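Local coordinates for protein multi-copper Oxidase CueO (Ochrobactrum, PDB 6EVG) that probably oxidises phenolic substrates with its copper centres, as laccases do, and has oxidase activity towards lignin model compounds and lignosulfonate, at residues P172-D177 / I204-V209; V220-L225 / V272-S277; H234-D239 / V259-I264; A281-T286 / L298-V303. All blocks are in the same frame, centred on the assembly; numbering follows the deposited sequence.

Interaction 1: residues P172-D177 / I204-V209; sequences PLVLQD and IVNGIV
Asn-206 turns its side-chain amide onto the backbone of 172-177 and bonds it twice, carrying the ladder past its last strand pair. Its CG stands anti to the carbonyl carbon (chi1 -64°), which lets OD1 accept from Val-174 N at 2.8 Å while ND2 gives a hydrogen to Pro-172 O at 2.9 Å, close to the amide plane. Asn-206 N also bonds Val-174 O, 3.0 Å away, and ND2 has a second acceptor in Pro-24 O. Replaced by an alanine, this residue would probably leave Val-174 N and Pro-172 O without these buried mates. On one face Val-205 spreads its two branches: CG1 meets Leu-173 CD2 at 4.0 Å, and CG2 touches Leu-175 CD2, the two side chains running alongside each other. On the other, Ile-204 passes slantwise against Gln-176, CG1 lying 3.7 Å from Gln-176 CB. Gln-176 OE1, also bound by Tyr-63, receives a hydrogen from a water that donates to Val-174 O and accepts from Gly-207 N. Strand 202-205 pairs antiparallel with 172-177 (Leu-175/Val-205, Gln-176/Ile-204), then turns back through a type I' turn, Val-205 to Ile-208, as in a tight two-residue beta hairpin with arms 202-205 and 208-209, at one margin of a cupredoxin-like sheet.

Interaction 2: residues V220-L225 / V272-S277; sequences VRLRIL and VLVDFS
Val-220 and Phe-276 meet where the strand 272-275 ends: Val-220 CG2 comes to 3.7 Å from Phe-276 CD2, the two side chains meeting at a slant. Further along the same face, Leu-222 CB touches Val-272 CG2 at 3.8 Å and Leu-222 CD1 reaches Val-274 CG2, while Ile-224 CD1 adds to the cover of Val-272 CG2. The opposite face carries Leu-273 CD2 against Arg-221 CB, 3.7 Å away. Antiparallel backbone bonds set this register, two in the Val-220/Val-274 pair and two in the Leu-222/Val-272 pair; Leu-222 N to Val-272 O, at 2.8 Å, is nearly linear (169°). In the next shell, Val-274 CG1 lies 3.5 Å above the plane of the Phe-276 ring, toward its rim, and Phe-301 meets that ring with planes about 40° apart. Losing this ring to an alanine is likely to open a gap beside Val-220 and leave Phe-301 without its aromatic neighbour. Arg-221, extended from CG to NE, carries its guanidinium away to Glu-271 and Asp-157, and Arg-223 NH2 lies 3.3 Å above that guanidinium plane. With Asp-170 holding Arg-223, the acids probably offset the stacked arginines' charge. The face of Val-220, Leu-222, Val-272 and Val-274 is hydrocarbon; the guanidiniums and their acids lie on the other.

Interaction 3: residues H234-D239 / V259-I264; sequences HVRLSD and VERLTI
The short antiparallel pairing of strands 233-237 and 262-264 forms one margin of a five-stranded sheet in a cupredoxin-like domain, and His-234 and Thr-263 face each other across it. The two side chains run alongside each other in one direction, with Thr-263 OG1 in the plane of the imidazole at its edge, 2.7 Å from His-234 ND1; either atom could donate this hydrogen bond. Asp-290 holds the ring's other nitrogen, NE2, so both ring nitrogens have partners that fix its rotation. The neighbouring pair, Val-235 and Leu-262, exchanges two backbone bonds (Val-235 N to Leu-262 O, 2.8 Å) and sets Val-235 CG2 beside Leu-262 CB on the buried face. Arg-261 starts with CG anti to its own amide nitrogen (chi1 -172°) and bends at chi3, which swings the guanidinium back over 234-239. There NH1 gives a hydrogen to His-234 O at 2.9 Å, in the guanidinium plane, while Arg-236 CG rests 3.6 Å above one face. Arg-236 NE and Arg-261 NH2 come within 3.2 Å, a pairing of like charges that Asp-295 probably offsets by bridging to both arginines. Beyond them, a water accepts from Leu-237 N and donates to Glu-260 O at 2.8 Å.

Interaction 4: residues A281-T286 / L298-V303; sequences ATDLLT and LMRFVV
Arg-300 reaches across the antiparallel beta hairpin of strands 282-287 and 295-303 to Asp-283, its partner in a non-hydrogen-bonded pair. Beginning at CB, which lies 3.3 Å from Asp-283 OD1, the side chain sets off with CG anti to the main-chain nitrogen (chi1 -177°) and stays extended to NE. CG passes the same OD1 at 3.2 Å, CD follows alongside it, and NE and CZ continue beneath the methyl of Ala-281. At the tip the branches part: NH2 lies 3.3 Å from Ala-281 CB, which sits over one guanidinium face, whereas NH1 makes a salt bridge to Asp-283 OD1 at 2.9 Å. That bond lies in the guanidinium plane but meets OD1 from above the carboxylate plane, the two planes being 48° apart. On the reverse side of the sheet, Leu-284 CB packs on Met-299 CG at 3.8 Å, and Leu-298 CD1 touches both Leu-284 CD2 and Thr-286 CB. Phe-301 presents its ring edge to Leu-284 CB, and Met-299 CE sits over one face of that ring, toward its rim. Leu-298 and Met-299 both oppose Leu-284 in a classic beta bulge. The evidence is in one shared acceptor: Leu-284 O takes Leu-298 N at 2.8 Å and, weakly, Met-299 N at 3.4 Å.

Overall arrangement
From the N terminus, interaction 1 closes first, bringing 204-209 back onto 172-177 after a loop that includes helix 191-196. Interaction 2 opens next at 220-225 and closes at 272-277; interaction 3 begins and ends within that span, and interaction 4 follows as the shortest closure, so no two of them cross. Interactions 1 and 2 share one sheet, where strands 170-178 and 219-226 are neighbours, and interactions 3 and 4 share the facing one, through strands 233-237 and 282-287. Packing of Ile-224 on Ile-264, Leu-173 on Met-299 and Leu-222 on Phe-301 joins the two sheets into a cupredoxin-like sandwich.

Interaction 1: residues P172-D177 / I204-V209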
loop_
_atom_site.group_PDB
_atom_site.type_symbol
_atom_site.label_atom_id
_atom_site.label_comp_id
_atom_site.label_asym_id
_atom_site.label_seq_id
_atom_site.Cartn_x
_atom_site.Cartn_y
_atom_site.Cartn_z
ATOM N N PRO A 172 -9.268 -1.912 -10.028
ATOM C CA PRO A 172 -8.167 -2.035 -9.053
ATOM C C PRO A 172 -7.353 -3.289 -9.336
ATOM O O PRO A 172 -7.910 -4.340 -9.663
ATOM C CB PRO A 172 -8.903 -2.149 -7.712
ATOM C CG PRO A 172 -10.167 -2.869 -8.077
ATOM C CD PRO A 172 -10.532 -2.420 -9.482
ATOM N N LEU A 173 -6.017 -3.131 -9.160
ATOM C CA LEU A 173 -5.073 -4.239 -9.337
ATOM C C LEU A 173 -4.203 -4.317 -8.092
ATOM O O LEU A 173 -3.363 -3.438 -7.853
ATOM C CB LEU A 173 -4.155 -4.038 -10.548
ATOM C CG LEU A 173 -4.875 -3.833 -11.904
ATOM C CD1 LEU A 173 -3.786 -3.579 -12.992
ATOM C CD2 LEU A 173 -5.771 -4.994 -12.286
ATOM N N VAL A 174 -4.354 -5.394 -7.336
ATOM C CA VAL A 174 -3.544 -5.634 -6.143
ATOM C C VAL A 174 -2.488 -6.676 -6.529
ATOM O O VAL A 174 -2.799 -7.860 -6.767
ATOM C CB VAL A 174 -4.408 -6.141 -4.952
ATOM C CG1 VAL A 174 -3.508 -6.380 -3.759
ATOM C CG2 VAL A 174 -5.529 -5.157 -4.668
ATOM N N LEU A 175 -1.245 -6.204 -6.581
ATOM C CA LEU A 175 -0.114 -7.024 -7.016
ATOM C C LEU A 175 0.521 -7.692 -5.791
ATOM O O LEU A 175 0.885 -6.975 -4.832
ATOM C CB LEU A 175 0.931 -6.165 -7.717
ATOM C CG LEU A 175 0.456 -5.232 -8.829
ATOM C CD1 LEU A 175 1.618 -4.466 -9.450
ATOM C CD2 LEU A 175 -0.329 -5.971 -9.931
ATOM N N GLN A 176 0.675 -9.014 -5.826
ATOM C CA GLN A 176 1.279 -9.751 -4.719
ATOM C C GLN A 176 2.107 -10.907 -5.270
ATOM O O GLN A 176 2.145 -11.167 -6.481
ATOM C CB GLN A 176 0.243 -10.241 -3.710
ATOM C CG GLN A 176 -0.528 -9.134 -3.047
ATOM C CD GLN A 176 -1.668 -9.632 -2.210
ATOM O OE1 GLN A 176 -2.552 -10.377 -2.704
ATOM N NE2 GLN A 176 -1.682 -9.224 -0.927
ATOM N N ASP A 177 2.801 -11.608 -4.387
ATOM C CA ASP A 177 3.517 -12.810 -4.717
ATOM C C ASP A 177 3.311 -13.896 -3.679
ATOM O O ASP A 177 2.868 -13.626 -2.559
ATOM C CB ASP A 177 5.010 -12.568 -4.993
ATOM C CG ASP A 177 5.862 -12.081 -3.844
ATOM O OD1 ASP A 177 5.302 -11.595 -2.850
ATOM O OD2 ASP A 177 7.142 -12.167 -3.959
ATOM N N ILE A 204 0.695 -12.932 -8.370
ATOM C CA ILE A 204 -0.776 -12.910 -8.396
ATOM C C ILE A 204 -1.285 -11.477 -8.533
ATOM O O ILE A 204 -0.632 -10.522 -8.108
ATOM C CB ILE A 204 -1.374 -13.613 -7.161
ATOM C CG1 ILE A 204 -0.867 -12.998 -5.854
ATOM C CG2 ILE A 204 -1.086 -15.107 -7.234
ATOM C CD1 ILE A 204 -1.616 -13.469 -4.620
ATOM N N VAL A 205 -2.473 -11.371 -9.138
ATOM C CA VAL A 205 -3.212 -10.106 -9.224
ATOM C C VAL A 205 -4.618 -10.373 -8.746
ATOM O O VAL A 205 -5.298 -11.283 -9.208
ATOM C CB VAL A 205 -3.196 -9.497 -10.635
ATOM C CG1 VAL A 205 -3.871 -8.129 -10.640
ATOM C CG2 VAL A 205 -1.770 -9.425 -11.207
ATOM N N ASN A 206 -5.046 -9.573 -7.749
ATOM C CA ASN A 206 -6.364 -9.770 -7.141
ATOM C C ASN A 206 -6.594 -11.215 -6.748
ATOM O O ASN A 206 -7.701 -11.732 -6.840
ATOM C CB ASN A 206 -7.505 -9.211 -8.020
ATOM C CG ASN A 206 -7.420 -7.714 -8.191
ATOM O OD1 ASN A 206 -6.557 -7.047 -7.595
ATOM N ND2 ASN A 206 -8.330 -7.152 -9.003
ATOM N N GLY A 207 -5.545 -11.839 -6.201
ATOM C CA GLY A 207 -5.656 -13.164 -5.656
ATOM C C GLY A 207 -5.524 -14.327 -6.591
ATOM O O GLY A 207 -5.668 -15.486 -6.135
ATOM N N ILE A 208 -5.226 -14.186 -7.845
ATOM C CA ILE A 208 -5.168 -15.249 -8.892
ATOM C C ILE A 208 -3.882 -15.109 -9.700
ATOM O O ILE A 208 -3.411 -13.998 -9.994
ATOM C CB ILE A 208 -6.432 -15.002 -10.006
ATOM C CG1 ILE A 208 -7.756 -14.994 -9.286
ATOM C CG2 ILE A 208 -6.339 -15.912 -11.176
ATOM C CD1 ILE A 208 -7.981 -16.226 -8.589
ATOM N N VAL A 209 -3.358 -16.305 -10.027
ATOM C CA VAL A 209 -2.201 -16.401 -10.929
ATOM C C VAL A 209 -2.702 -16.135 -12.371
ATOM O O VAL A 209 -3.590 -16.794 -12.878
ATOM C CB VAL A 209 -1.538 -17.750 -10.823
ATOM C CG1 VAL A 209 -0.338 -17.834 -11.825
ATOM C CG2 VAL A 209 -1.015 -18.034 -9.445
HETATM O O HOH W 1 -3.185 -10.378 -5.385
#

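Interaction 2: residues V220-L225 / V272-S277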
loop_
_atom_site.group_PDB
_atom_site.type_symbol
_atom_site.label_atom_id
_atom_site.label_comp_id
_atom_site.label_asym_id
_atom_site.label_seq_id
_atom_site.Cartn_x
_atom_site.Cartn_y
_atom_site.Cartn_z
ATOM N N VAL A 220 -8.647 3.510 -19.936
ATOM C CA VAL A 220 -8.968 2.743 -18.748
ATOM C C VAL A 220 -8.077 3.196 -17.614
ATOM O O VAL A 220 -6.881 3.360 -17.765
ATOM C CB VAL A 220 -8.810 1.244 -19.056
ATOM C CG1 VAL A 220 -8.908 0.370 -17.794
ATOM C CG2 VAL A 220 -9.830 0.813 -20.078
ATOM N N ARG A 221 -8.690 3.347 -16.432
ATOM C CA ARG A 221 -7.989 3.684 -15.189
ATOM C C ARG A 221 -7.686 2.412 -14.421
ATOM O O ARG A 221 -8.614 1.635 -14.131
ATOM C CB ARG A 221 -8.882 4.613 -14.400
ATOM C CG ARG A 221 -8.421 5.125 -13.083
ATOM C CD ARG A 221 -9.593 6.037 -12.527
ATOM N NE ARG A 221 -9.210 6.791 -11.365
ATOM C CZ ARG A 221 -10.063 7.679 -10.838
ATOM N NH1 ARG A 221 -11.264 7.869 -11.425
ATOM N NH2 ARG A 221 -9.704 8.351 -9.765
ATOM N N LEU A 222 -6.409 2.221 -14.093
ATOM C CA LEU A 222 -5.971 1.086 -13.265
ATOM C C LEU A 222 -5.471 1.683 -11.969
ATOM O O LEU A 222 -4.586 2.536 -11.937
ATOM C CB LEU A 222 -4.829 0.324 -13.967
ATOM C CG LEU A 222 -5.149 -0.178 -15.391
ATOM C CD1 LEU A 222 -3.900 -0.789 -16.033
ATOM C CD2 LEU A 222 -6.281 -1.182 -15.383
ATOM N N ARG A 223 -6.057 1.210 -10.851
ATOM C CA ARG A 223 -5.695 1.672 -9.518
ATOM C C ARG A 223 -4.823 0.567 -8.932
ATOM O O ARG A 223 -5.316 -0.503 -8.553
ATOM C CB ARG A 223 -6.909 1.958 -8.679
ATOM C CG ARG A 223 -7.850 2.988 -9.291
ATOM C CD ARG A 223 -8.787 3.561 -8.293
ATOM N NE ARG A 223 -9.904 4.270 -8.856
ATOM C CZ ARG A 223 -10.494 5.329 -8.294
ATOM N NH1 ARG A 223 -9.884 6.001 -7.316
ATOM N NH2 ARG A 223 -11.667 5.673 -8.717
ATOM N N ILE A 224 -3.489 0.790 -8.917
ATOM C CA ILE A 224 -2.514 -0.262 -8.654
ATOM C C ILE A 224 -1.973 -0.094 -7.216
ATOM O O ILE A 224 -1.502 0.957 -6.843
ATOM C CB ILE A 224 -1.353 -0.219 -9.645
ATOM C CG1 ILE A 224 -1.893 -0.244 -11.117
ATOM C CG2 ILE A 224 -0.427 -1.412 -9.390
ATOM C CD1 ILE A 224 -0.795 -0.122 -12.176
ATOM N N LEU A 225 -2.075 -1.194 -6.468
ATOM C CA LEU A 225 -1.514 -1.300 -5.111
ATOM C C LEU A 225 -0.488 -2.459 -5.116
ATOM O O LEU A 225 -0.781 -3.552 -5.607
ATOM C CB LEU A 225 -2.627 -1.645 -4.113
ATOM C CG LEU A 225 -2.145 -2.122 -2.727
ATOM C CD1 LEU A 225 -1.441 -1.057 -1.913
ATOM C CD2 LEU A 225 -3.353 -2.646 -1.957
ATOM N N VAL A 272 -3.179 4.915 -12.842
ATOM C CA VAL A 272 -2.657 5.155 -14.186
ATOM C C VAL A 272 -3.768 5.015 -15.192
ATOM O O VAL A 272 -4.743 4.280 -15.023
ATOM C CB VAL A 272 -1.523 4.195 -14.503
ATOM C CG1 VAL A 272 -0.395 4.332 -13.494
ATOM C CG2 VAL A 272 -1.961 2.774 -14.697
ATOM N N LEU A 273 -3.632 5.762 -16.291
ATOM C CA LEU A 273 -4.538 5.609 -17.442
ATOM C C LEU A 273 -3.770 4.947 -18.566
ATOM O O LEU A 273 -2.667 5.363 -18.905
ATOM C CB LEU A 273 -5.073 6.966 -17.892
ATOM C CG LEU A 273 -5.777 7.824 -16.885
ATOM C CD1 LEU A 273 -6.372 9.071 -17.468
ATOM C CD2 LEU A 273 -6.767 7.160 -16.046
ATOM N N VAL A 274 -4.430 3.972 -19.192
ATOM C CA VAL A 274 -3.883 3.231 -20.315
ATOM C C VAL A 274 -4.902 3.304 -21.445
ATOM O O VAL A 274 -6.076 3.103 -21.236
ATOM C CB VAL A 274 -3.561 1.763 -19.935
ATOM C CG1 VAL A 274 -3.088 0.973 -21.159
ATOM C CG2 VAL A 274 -2.554 1.704 -18.815
ATOM N N ASP A 275 -4.417 3.614 -22.660
ATOM C CA ASP A 275 -5.287 3.705 -23.834
ATOM C C ASP A 275 -5.366 2.366 -24.517
ATOM O O ASP A 275 -4.380 1.898 -25.084
ATOM C CB ASP A 275 -4.760 4.786 -24.782
ATOM C CG ASP A 275 -5.748 5.123 -25.894
ATOM O OD1 ASP A 275 -6.769 4.485 -26.030
ATOM O OD2 ASP A 275 -5.438 6.122 -26.575
ATOM N N PHE A 276 -6.562 1.755 -24.515
ATOM C CA PHE A 276 -6.828 0.471 -25.179
ATOM C C PHE A 276 -7.536 0.645 -26.520
ATOM O O PHE A 276 -7.998 -0.331 -27.116
ATOM C CB PHE A 276 -7.563 -0.477 -24.223
ATOM C CG PHE A 276 -6.715 -0.967 -23.072
ATOM C CD1 PHE A 276 -5.804 -2.004 -23.222
ATOM C CD2 PHE A 276 -6.862 -0.433 -21.833
ATOM C CE1 PHE A 276 -5.072 -2.458 -22.115
ATOM C CE2 PHE A 276 -6.150 -0.917 -20.739
ATOM C CZ PHE A 276 -5.233 -1.882 -20.878
ATOM N N SER A 277 -7.577 1.879 -27.012
ATOM C CA SER A 277 -8.398 2.165 -28.170
ATOM C C SER A 277 -7.967 1.521 -29.433
ATOM O O SER A 277 -8.808 1.305 -30.340
ATOM C CB SER A 277 -8.579 3.655 -28.428
ATOM O OG SER A 277 -7.386 4.279 -28.792
#

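Interaction 3: residues H234-D239 / V259-I264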
loop_
_atom_site.group_PDB
_atom_site.type_symbol
_atom_site.label_atom_id
_atom_site.label_comp_id
_atom_site.label_asym_id
_atom_site.label_seq_id
_atom_site.Cartn_x
_atom_site.Cartn_y
_atom_site.Cartn_z
ATOM N N HIS A 234 7.996 -3.642 -11.001
ATOM C CA HIS A 234 8.516 -2.647 -11.929
ATOM C C HIS A 234 7.755 -2.950 -13.236
ATOM O O HIS A 234 8.218 -3.796 -14.024
ATOM C CB HIS A 234 10.035 -2.778 -12.091
ATOM C CG HIS A 234 10.800 -2.770 -10.815
ATOM N ND1 HIS A 234 11.103 -1.613 -10.118
ATOM C CD2 HIS A 234 11.317 -3.799 -10.111
ATOM C CE1 HIS A 234 11.785 -1.952 -9.021
ATOM N NE2 HIS A 234 11.936 -3.274 -9.004
ATOM N N VAL A 235 6.603 -2.320 -13.412
ATOM C CA VAL A 235 5.616 -2.822 -14.351
ATOM C C VAL A 235 5.603 -2.078 -15.664
ATOM O O VAL A 235 5.703 -0.847 -15.699
ATOM C CB VAL A 235 4.185 -2.878 -13.750
ATOM C CG1 VAL A 235 4.147 -3.697 -12.481
ATOM C CG2 VAL A 235 3.600 -1.544 -13.528
ATOM N N ARG A 236 5.430 -2.823 -16.738
ATOM C CA ARG A 236 5.208 -2.249 -18.072
ATOM C C ARG A 236 4.122 -3.061 -18.745
ATOM O O ARG A 236 3.835 -4.193 -18.352
ATOM C CB ARG A 236 6.500 -2.248 -18.948
ATOM C CG ARG A 236 6.972 -3.639 -19.324
ATOM C CD ARG A 236 7.921 -3.597 -20.505
ATOM N NE ARG A 236 8.460 -4.888 -20.829
ATOM C CZ ARG A 236 8.842 -5.288 -22.020
ATOM N NH1 ARG A 236 8.617 -4.556 -23.092
ATOM N NH2 ARG A 236 9.338 -6.513 -22.155
ATOM N N LEU A 237 3.638 -2.527 -19.881
ATOM C CA LEU A 237 2.881 -3.352 -20.810
ATOM C C LEU A 237 3.817 -3.929 -21.872
ATOM O O LEU A 237 4.887 -3.383 -22.148
ATOM C CB LEU A 237 1.757 -2.525 -21.475
ATOM C CG LEU A 237 0.591 -2.218 -20.504
ATOM C CD1 LEU A 237 -0.427 -1.190 -20.846
ATOM C CD2 LEU A 237 -0.122 -3.419 -19.964
ATOM N N SER A 238 3.464 -5.094 -22.381
ATOM C CA SER A 238 4.334 -5.867 -23.260
ATOM C C SER A 238 4.620 -5.128 -24.585
ATOM O O SER A 238 5.630 -5.487 -25.238
ATOM C CB SER A 238 3.776 -7.246 -23.500
ATOM O OG SER A 238 2.497 -7.208 -24.031
ATOM N N ASP A 239 3.778 -4.206 -25.008
ATOM C CA ASP A 239 4.046 -3.372 -26.171
ATOM C C ASP A 239 4.515 -1.986 -25.786
ATOM O O ASP A 239 4.549 -1.074 -26.648
ATOM C CB ASP A 239 2.848 -3.329 -27.099
ATOM C CG ASP A 239 1.662 -2.693 -26.510
ATOM O OD1 ASP A 239 1.666 -2.134 -25.378
ATOM O OD2 ASP A 239 0.614 -2.793 -27.222
ATOM N N VAL A 259 4.722 7.225 -18.201
ATOM C CA VAL A 259 5.915 6.434 -17.968
ATOM C C VAL A 259 5.818 5.140 -18.762
ATOM O O VAL A 259 4.732 4.652 -19.037
ATOM C CB VAL A 259 6.202 6.165 -16.511
ATOM C CG1 VAL A 259 6.314 7.446 -15.692
ATOM C CG2 VAL A 259 5.187 5.294 -15.923
ATOM N N GLU A 260 6.979 4.630 -19.178
ATOM C CA GLU A 260 7.000 3.330 -19.864
ATOM C C GLU A 260 7.109 2.158 -18.924
ATOM O O GLU A 260 6.757 1.026 -19.317
ATOM C CB GLU A 260 8.097 3.317 -20.920
ATOM C CG GLU A 260 7.963 4.403 -21.968
ATOM C CD GLU A 260 9.064 4.263 -23.011
ATOM O OE1 GLU A 260 10.193 4.790 -22.761
ATOM O OE2 GLU A 260 8.802 3.577 -24.000
ATOM N N ARG A 261 7.626 2.385 -17.709
ATOM C CA ARG A 261 7.738 1.318 -16.706
ATOM C C ARG A 261 7.597 2.038 -15.356
ATOM O O ARG A 261 8.070 3.148 -15.207
ATOM C CB ARG A 261 9.038 0.535 -16.811
ATOM C CG ARG A 261 9.037 -0.692 -15.876
ATOM C CD ARG A 261 10.255 -1.486 -15.970
ATOM N NE ARG A 261 10.433 -2.174 -17.253
ATOM C CZ ARG A 261 10.214 -3.481 -17.454
ATOM N NH1 ARG A 261 9.573 -4.218 -16.555
ATOM N NH2 ARG A 261 10.633 -4.058 -18.572
ATOM N N LEU A 262 6.846 1.449 -14.451
ATOM C CA LEU A 262 6.470 2.071 -13.173
ATOM C C LEU A 262 6.880 1.201 -11.985
ATOM O O LEU A 262 6.496 0.055 -11.904
ATOM C CB LEU A 262 4.962 2.278 -13.164
ATOM C CG LEU A 262 4.359 2.790 -11.829
ATOM C CD1 LEU A 262 4.858 4.200 -11.512
ATOM C CD2 LEU A 262 2.851 2.810 -11.971
ATOM N N THR A 263 7.708 1.762 -11.091
ATOM C CA THR A 263 8.081 1.028 -9.869
ATOM C C THR A 263 7.038 1.249 -8.780
ATOM O O THR A 263 6.659 2.417 -8.535
ATOM C CB THR A 263 9.465 1.436 -9.374
ATOM O OG1 THR A 263 10.433 1.029 -10.374
ATOM C CG2 THR A 263 9.813 0.848 -8.032
ATOM N N ILE A 264 6.611 0.187 -8.124
ATOM C CA ILE A 264 5.673 0.251 -7.012
ATOM C C ILE A 264 6.196 -0.647 -5.922
ATOM O O ILE A 264 6.331 -1.860 -6.102
ATOM C CB ILE A 264 4.241 -0.136 -7.424
ATOM C CG1 ILE A 264 3.801 0.454 -8.755
ATOM C CG2 ILE A 264 3.255 0.223 -6.328
ATOM C CD1 ILE A 264 2.563 -0.003 -9.302
HETATM O O HOH W 2 4.542 0.044 -20.804
#

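Interaction 4: residues A281-T286 / L298-V303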
loop_
_atom_site.group_PDB
_atom_site.type_symbol
_atom_site.label_atom_id
_atom_site.label_comp_id
_atom_site.label_asym_id
_atom_site.label_seq_id
_atom_site.Cartn_x
_atom_site.Cartn_y
_atom_site.Cartn_z
ATOM N N ALA A 281 -4.574 -6.822 -27.699
ATOM C CA ALA A 281 -4.291 -7.440 -26.399
ATOM C C ALA A 281 -2.878 -7.162 -25.968
ATOM O O ALA A 281 -2.002 -6.979 -26.805
ATOM C CB ALA A 281 -4.496 -8.926 -26.387
ATOM N N THR A 282 -2.661 -7.088 -24.638
ATOM C CA THR A 282 -1.346 -6.762 -24.142
ATOM C C THR A 282 -1.203 -7.327 -22.761
ATOM O O THR A 282 -2.187 -7.444 -22.026
ATOM C CB THR A 282 -1.051 -5.257 -24.160
ATOM O OG1 THR A 282 0.304 -4.997 -23.777
ATOM C CG2 THR A 282 -1.983 -4.465 -23.342
ATOM N N ASP A 283 0.036 -7.680 -22.410
ATOM C CA ASP A 283 0.320 -8.266 -21.083
ATOM C C ASP A 283 0.961 -7.245 -20.161
ATOM O O ASP A 283 1.798 -6.459 -20.573
ATOM C CB ASP A 283 1.254 -9.472 -21.240
ATOM C CG ASP A 283 0.605 -10.603 -22.026
ATOM O OD1 ASP A 283 -0.575 -10.850 -21.888
ATOM O OD2 ASP A 283 1.317 -11.240 -22.830
ATOM N N LEU A 284 0.585 -7.294 -18.888
ATOM C CA LEU A 284 1.290 -6.551 -17.830
ATOM C C LEU A 284 2.404 -7.424 -17.318
ATOM O O LEU A 284 2.179 -8.589 -16.967
ATOM C CB LEU A 284 0.307 -6.208 -16.696
ATOM C CG LEU A 284 0.827 -5.257 -15.639
ATOM C CD1 LEU A 284 0.984 -3.832 -16.154
ATOM C CD2 LEU A 284 -0.106 -5.253 -14.410
ATOM N N LEU A 285 3.615 -6.865 -17.328
ATOM C CA LEU A 285 4.848 -7.538 -16.979
ATOM C C LEU A 285 5.554 -6.819 -15.850
ATOM O O LEU A 285 5.359 -5.601 -15.682
ATOM C CB LEU A 285 5.843 -7.560 -18.159
ATOM C CG LEU A 285 5.246 -8.115 -19.484
ATOM C CD1 LEU A 285 6.326 -8.012 -20.578
ATOM C CD2 LEU A 285 4.834 -9.545 -19.360
ATOM N N THR A 286 6.390 -7.523 -15.079
ATOM C CA THR A 286 7.275 -6.873 -14.117
ATOM C C THR A 286 8.689 -7.422 -14.231
ATOM O O THR A 286 8.873 -8.632 -14.381
ATOM C CB THR A 286 6.803 -7.099 -12.642
ATOM O OG1 THR A 286 7.696 -6.396 -11.745
ATOM C CG2 THR A 286 6.625 -8.550 -12.259
ATOM N N LEU A 298 2.407 -10.835 -15.248
ATOM C CA LEU A 298 1.404 -10.576 -14.223
ATOM C C LEU A 298 -0.004 -10.936 -14.656
ATOM O O LEU A 298 -0.713 -11.652 -13.972
ATOM C CB LEU A 298 1.453 -9.120 -13.748
ATOM C CG LEU A 298 2.633 -8.804 -12.803
ATOM C CD1 LEU A 298 2.859 -7.315 -12.717
ATOM C CD2 LEU A 298 2.297 -9.323 -11.391
ATOM N N MET A 299 -0.460 -10.369 -15.794
ATOM C CA MET A 299 -1.820 -10.556 -16.249
ATOM C C MET A 299 -1.949 -10.120 -17.698
ATOM O O MET A 299 -1.002 -9.513 -18.239
ATOM C CB MET A 299 -2.815 -9.766 -15.375
ATOM C CG MET A 299 -2.627 -8.275 -15.457
ATOM S SD MET A 299 -3.878 -7.324 -14.583
ATOM C CE MET A 299 -5.312 -7.640 -15.556
ATOM N N ARG A 300 -3.073 -10.448 -18.306
ATOM C CA ARG A 300 -3.355 -10.067 -19.688
ATOM C C ARG A 300 -4.579 -9.185 -19.768
ATOM O O ARG A 300 -5.531 -9.431 -19.048
ATOM C CB ARG A 300 -3.531 -11.342 -20.533
ATOM C CG ARG A 300 -3.751 -11.042 -22.045
ATOM C CD ARG A 300 -3.572 -12.294 -22.848
ATOM N NE ARG A 300 -3.583 -12.120 -24.276
ATOM C CZ ARG A 300 -2.594 -11.666 -25.081
ATOM N NH1 ARG A 300 -1.489 -11.136 -24.608
ATOM N NH2 ARG A 300 -2.768 -11.689 -26.412
ATOM N N PHE A 301 -4.548 -8.208 -20.661
ATOM C CA PHE A 301 -5.707 -7.382 -21.009
ATOM C C PHE A 301 -6.112 -7.736 -22.443
ATOM O O PHE A 301 -5.276 -7.741 -23.358
ATOM C CB PHE A 301 -5.342 -5.896 -20.979
ATOM C CG PHE A 301 -5.030 -5.393 -19.625
ATOM C CD1 PHE A 301 -6.052 -4.979 -18.779
ATOM C CD2 PHE A 301 -3.749 -5.316 -19.154
ATOM C CE1 PHE A 301 -5.782 -4.486 -17.540
ATOM C CE2 PHE A 301 -3.477 -4.847 -17.843
ATOM C CZ PHE A 301 -4.510 -4.422 -17.069
ATOM N N VAL A 302 -7.395 -7.992 -22.643
ATOM C CA VAL A 302 -7.985 -8.233 -23.941
ATOM C C VAL A 302 -9.109 -7.208 -24.165
ATOM O O VAL A 302 -9.844 -6.928 -23.269
ATOM C CB VAL A 302 -8.483 -9.655 -24.069
ATOM C CG1 VAL A 302 -7.372 -10.686 -23.924
ATOM C CG2 VAL A 302 -9.630 -9.954 -23.189
ATOM N N VAL A 303 -9.162 -6.641 -25.344
ATOM C CA VAL A 303 -10.178 -5.653 -25.663
ATOM C C VAL A 303 -11.458 -6.308 -26.109
ATOM O O VAL A 303 -11.400 -7.170 -26.945
ATOM C CB VAL A 303 -9.692 -4.670 -26.725
ATOM C CG1 VAL A 303 -10.702 -3.595 -27.015
ATOM C CG2 VAL A 303 -8.396 -4.021 -26.234
#